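Side-chain contacts in malonate decarboxylase subunit alpha (PDB 6MPR), which probably acts as the acyl-carrier-protein transferase of malonate decarboxylase, exchanging acetyl for malonyl on the carrier thiol during malonate breakdown: residues 352-357 and 391-396; 399-402 and 407-410. One frame throughout, in Å; residues are numbered along the deposited sequence.

Contact 1: residues 352-357 and 391-396; sequences MCQLAG and APNMGH
Asn393 reaches from the short helix 391-394 to helix 350-359 and grips a single residue, Gln354, through both its main chain and its side chain. With CG anti to the backbone N (chi1 177°), the amide is carried toward the longer helix, and ND2 gives hydrogen bonds of 2.9 Å to Gln354 O and of 2.9 Å to Gln354 OE1. The two acceptors lie on different sides of the nitrogen, one for each of its hydrogens. Neither bond is straight: the backbone oxygen lies in the amide plane of Asn393 but is approached from above its own carbonyl plane, while OE1 is met at a milder tilt. Gln354 suits this place because its amide oxygen offers a second acceptor, which the bend at chi2 (-76°) brings round on the same side as its own backbone O, so that one NH2 group can serve both; the two amide planes stand 49° apart. The other end of the Asn393 amide is also used, as OD1 is hydrogen-bonded to Tyr359 of the second subunit.

Met394 follows and supplies the apolar part. It was modelled in two conformers, and the thioether contacts hold for one of them and are to that extent doubtful: there CE lies 3.5 Å from Gly357 CA, and SD passes near Gln354 OE1. Gly357, with no side chain, leaves room for such an approach. The CA atoms of Gly357 and Met394 are 5.8 Å apart, the closest such pair across the segments.

Lys428 NZ bonds to both Gly357 O and Met394 O, so a further side chain ties the two segments. The chemistry implies a buried polar helix-helix contact at the subunit interface: with both ends of its amide engaged, Asn393 has its flip orientation and rotation fixed.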
loop_
_atom_site.group_PDB
_atom_site.type_symbol
_atom_site.label_atom_id
_atom_site.label_comp_id
_atom_site.label_asym_id
_atom_site.label_seq_id
_atom_site.Cartn_x
_atom_site.Cartn_y
_atom_site.Cartn_z
ATOM N N MET A 352 1.049 0.020 -7.477
ATOM C CA MET A 352 -0.230 -0.690 -7.438
ATOM C C MET A 352 -0.030 -2.194 -7.334
ATOM O O MET A 352 -0.760 -2.884 -6.603
ATOM C CB MET A 352 -1.060 -0.321 -8.668
ATOM C CG MET A 352 -2.442 -0.963 -8.757
ATOM S SD MET A 352 -3.266 -0.353 -10.255
ATOM C CE MET A 352 -3.692 1.307 -9.727
ATOM N N CYS A 353 0.974 -2.710 -8.039
ATOM C CA CYS A 353 1.223 -4.141 -8.028
ATOM C C CYS A 353 1.760 -4.593 -6.674
ATOM O O CYS A 353 1.350 -5.634 -6.160
ATOM C CB CYS A 353 2.202 -4.484 -9.147
ATOM S SG CYS A 353 2.197 -6.193 -9.633
ATOM N N GLN A 354 2.688 -3.827 -6.088
ATOM C CA GLN A 354 3.169 -4.153 -4.741
ATOM C C GLN A 354 2.045 -4.076 -3.714
ATOM O O GLN A 354 1.961 -4.920 -2.815
ATOM C CB GLN A 354 4.302 -3.212 -4.348
ATOM C CG GLN A 354 5.649 -3.554 -4.958
ATOM C CD GLN A 354 6.298 -4.740 -4.287
ATOM O OE1 GLN A 354 6.154 -4.933 -3.080
ATOM N NE2 GLN A 354 7.016 -5.545 -5.061
ATOM N N LEU A 355 1.170 -3.067 -3.830
ATOM C CA LEU A 355 0.020 -2.992 -2.928
ATOM C C LEU A 355 -0.853 -4.241 -3.039
ATOM O O LEU A 355 -1.266 -4.820 -2.023
ATOM C CB LEU A 355 -0.804 -1.742 -3.230
ATOM C CG LEU A 355 -1.772 -1.332 -2.120
ATOM C CD1 LEU A 355 -1.022 -1.103 -0.799
ATOM C CD2 LEU A 355 -2.540 -0.088 -2.543
ATOM N N ALA A 356 -1.162 -4.665 -4.267
ATOM C CA ALA A 356 -1.927 -5.899 -4.435
ATOM C C ALA A 356 -1.163 -7.093 -3.888
ATOM O O ALA A 356 -1.761 -8.007 -3.309
ATOM C CB ALA A 356 -2.278 -6.124 -5.905
ATOM N N GLY A 357 0.158 -7.106 -4.068
ATOM C CA GLY A 357 0.948 -8.196 -3.524
ATOM C C GLY A 357 0.837 -8.302 -2.017
ATOM O O GLY A 357 0.960 -9.392 -1.454
ATOM N N ALA A 391 10.703 -7.545 -1.179
ATOM C CA ALA A 391 10.520 -8.751 -0.370
ATOM C C ALA A 391 9.860 -8.507 0.983
ATOM O O ALA A 391 8.996 -9.315 1.366
ATOM C CB ALA A 391 11.867 -9.467 -0.203
ATOM N N PRO A 392 10.196 -7.466 1.753
ATOM C CA PRO A 392 9.493 -7.294 3.034
ATOM C C PRO A 392 8.007 -7.031 2.868
ATOM O O PRO A 392 7.210 -7.502 3.682
ATOM C CB PRO A 392 10.217 -6.100 3.667
ATOM C CG PRO A 392 11.565 -6.135 3.048
ATOM C CD PRO A 392 11.330 -6.532 1.636
ATOM N N ASN A 393 7.614 -6.276 1.838
ATOM C CA ASN A 393 6.199 -6.000 1.623
ATOM C C ASN A 393 5.454 -7.247 1.169
ATOM O O ASN A 393 4.297 -7.458 1.542
ATOM C CB ASN A 393 6.040 -4.881 0.597
ATOM C CG ASN A 393 4.585 -4.600 0.269
ATOM O OD1 ASN A 393 3.827 -4.141 1.125
ATOM N ND2 ASN A 393 4.184 -4.897 -0.969
ATOM N N MET A 394 6.111 -8.086 0.375
ATOM C CA MET A 394 5.483 -9.322 -0.070
ATOM C C MET A 394 5.525 -10.404 1.003
ATOM O O MET A 394 4.585 -11.210 1.097
ATOM C CB MET A 394 6.168 -9.804 -1.346
ATOM C CG MET A 394 6.299 -8.724 -2.408
ATOM S SD MET A 394 4.683 -8.180 -3.019
ATOM C CE MET A 394 4.134 -9.712 -3.721
ATOM N N GLY A 395 6.580 -10.433 1.811
ATOM C CA GLY A 395 6.782 -11.482 2.792
ATOM C C GLY A 395 6.442 -11.101 4.222
ATOM O O GLY A 395 7.270 -11.247 5.128
ATOM N N HIS A 396 5.219 -10.629 4.442
ATOM C CA HIS A 396 4.716 -10.465 5.795
ATOM C C HIS A 396 3.216 -10.724 5.805
ATOM O O HIS A 396 2.544 -10.682 4.771
ATOM C CB HIS A 396 5.026 -9.064 6.352
ATOM C CG HIS A 396 4.163 -7.982 5.777
ATOM N ND1 HIS A 396 4.497 -7.299 4.627
ATOM C CD2 HIS A 396 2.981 -7.466 6.192
ATOM C CE1 HIS A 396 3.546 -6.423 4.346
ATOM N NE2 HIS A 396 2.622 -6.493 5.286
#

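Contact 2: residues 399-402 and 407-410; sequences RGRR and AWLD
Arg401 and Trp408 form a cation-pi stack that folds loop 399-402 back onto the next helix, 406-410; the guanidinium lies flat on the indole with the planes only 8° apart. This is the tight part of the contact. Arg401 CZ sits 3.8 Å from the centroid of the Trp408 five-membered ring, and the aliphatic chain adds a CH-pi contact through CD. Almost fully extended from CG to NE, the arginine slides across the ring, antiparallel to the tryptophan side chain. Arginine suits the place because its flat cation can stack while NE and NH2 still donate, to His403 O and Thr405 OG1, two bonds that limit its rotation. Tryptophan offers a broad, electron-rich face.

The loose part lies toward the outer atoms of the six-membered ring, which only backbone oxygens of 399-402 approach, Arg401 O 3.9 Å from Trp408 CZ2 and Arg402 O, obliquely, 4.1 Å from Trp408 CH2. It is buried, and Leu462 of the second subunit packs against Trp408. The Arg402 side chain turns away: NE and NH2 bond to Ile465 O and Met466 O of the second subunit, while NH1 donates hydrogen bonds to Arg399 O (2.9 Å) and Arg401 O (3.0 Å), both acceptors lying in the guanidinium plane.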
loop_
_atom_site.group_PDB
_atom_site.type_symbol
_atom_site.label_atom_id
_atom_site.label_comp_id
_atom_site.label_asym_id
_atom_site.label_seq_id
_atom_site.Cartn_x
_atom_site.Cartn_y
_atom_site.Cartn_z
ATOM N N ARG A 399 -1.491 -7.202 8.507
ATOM C CA ARG A 399 -2.389 -7.164 9.653
ATOM C C ARG A 399 -3.521 -6.152 9.489
ATOM O O ARG A 399 -4.385 -6.071 10.372
ATOM C CB ARG A 399 -1.578 -6.893 10.933
ATOM C CG ARG A 399 -0.560 -8.008 11.271
ATOM C CD ARG A 399 -1.241 -9.257 11.871
ATOM N NE ARG A 399 -0.328 -10.391 12.076
ATOM C CZ ARG A 399 0.409 -10.574 13.165
ATOM N NH1 ARG A 399 0.359 -9.700 14.160
ATOM N NH2 ARG A 399 1.198 -11.635 13.264
ATOM N N GLY A 400 -3.527 -5.383 8.400
ATOM C CA GLY A 400 -4.653 -4.537 8.068
ATOM C C GLY A 400 -5.668 -5.239 7.199
ATOM O O GLY A 400 -6.750 -4.700 6.949
ATOM N N ARG A 401 -5.365 -6.459 6.754
ATOM C CA ARG A 401 -6.259 -7.197 5.872
ATOM C C ARG A 401 -7.447 -7.788 6.632
ATOM O O ARG A 401 -7.297 -8.366 7.715
ATOM C CB ARG A 401 -5.506 -8.319 5.153
ATOM C CG ARG A 401 -6.434 -9.247 4.372
ATOM C CD ARG A 401 -5.731 -10.262 3.485
ATOM N NE ARG A 401 -6.715 -11.249 3.026
ATOM C CZ ARG A 401 -6.542 -12.085 2.015
ATOM N NH1 ARG A 401 -5.418 -12.071 1.305
ATOM N NH2 ARG A 401 -7.507 -12.935 1.714
ATOM N N ARG A 402 -8.636 -7.646 6.046
ATOM C CA ARG A 402 -9.863 -8.175 6.624
ATOM C C ARG A 402 -10.639 -9.120 5.711
ATOM O O ARG A 402 -11.427 -9.924 6.226
ATOM C CB ARG A 402 -10.783 -7.021 7.049
ATOM C CG ARG A 402 -10.145 -6.048 8.073
ATOM C CD ARG A 402 -9.965 -6.746 9.434
ATOM N NE ARG A 402 -9.409 -5.843 10.447
ATOM C CZ ARG A 402 -8.115 -5.735 10.715
ATOM N NH1 ARG A 402 -7.223 -6.461 10.049
ATOM N NH2 ARG A 402 -7.706 -4.873 11.622
ATOM N N ALA A 407 -7.385 -19.813 1.136
ATOM C CA ALA A 407 -6.032 -20.037 1.644
ATOM C C ALA A 407 -5.771 -19.205 2.896
ATOM O O ALA A 407 -5.158 -19.685 3.856
ATOM C CB ALA A 407 -4.994 -19.710 0.563
ATOM N N TRP A 408 -6.223 -17.947 2.897
ATOM C CA TRP A 408 -5.990 -17.060 4.033
ATOM C C TRP A 408 -6.730 -17.551 5.274
ATOM O O TRP A 408 -6.186 -17.516 6.386
ATOM C CB TRP A 408 -6.416 -15.647 3.644
ATOM C CG TRP A 408 -6.198 -14.556 4.640
ATOM C CD1 TRP A 408 -5.063 -13.823 4.821
ATOM C CD2 TRP A 408 -7.171 -14.019 5.540
ATOM N NE1 TRP A 408 -5.260 -12.876 5.805
ATOM C CE2 TRP A 408 -6.552 -12.969 6.250
ATOM C CE3 TRP A 408 -8.503 -14.321 5.815
ATOM C CZ2 TRP A 408 -7.215 -12.239 7.225
ATOM C CZ3 TRP A 408 -9.164 -13.584 6.777
ATOM C CH2 TRP A 408 -8.516 -12.556 7.476
ATOM N N LEU A 409 -7.964 -18.029 5.106
ATOM C CA LEU A 409 -8.678 -18.640 6.226
ATOM C C LEU A 409 -8.005 -19.919 6.709
ATOM O O LEU A 409 -8.103 -20.258 7.894
ATOM C CB LEU A 409 -10.123 -18.966 5.827
ATOM C CG LEU A 409 -11.108 -17.809 5.760
ATOM C CD1 LEU A 409 -12.479 -18.303 5.276
ATOM C CD2 LEU A 409 -11.218 -17.190 7.145
ATOM N N ASP A 410 -7.346 -20.656 5.805
ATOM C CA ASP A 410 -6.734 -21.928 6.178
ATOM C C ASP A 410 -5.596 -21.742 7.170
ATOM O O ASP A 410 -5.204 -22.709 7.837
ATOM C CB ASP A 410 -6.233 -22.655 4.926
ATOM C CG ASP A 410 -6.375 -24.163 5.017
ATOM O OD1 ASP A 410 -7.218 -24.654 5.810
ATOM O OD2 ASP A 410 -5.629 -24.865 4.298
#

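In the fold
The contacts follow in series: 352-357 with 391-396 closes before 399-402 with 407-410 opens, and their centres are about 14 Å apart. Contact 1 lies near the middle of the chain, about 8 Å from its centre, and contact 2 about 22 Å out. Helix 350-359 leads into strand 363-366 of the mixed sheet; helices 391-394 and 406-410 then follow each other in the chain. Both contacts touch the second subunit. Helix 143-149 serves both: Ile144 packs on contact 1 in its own chain, while Glu145 of the second subunit bonds to the backbone of Arg402 in contact 2. This run of chain therefore meets the second subunit both near the centre of the chain and farther out.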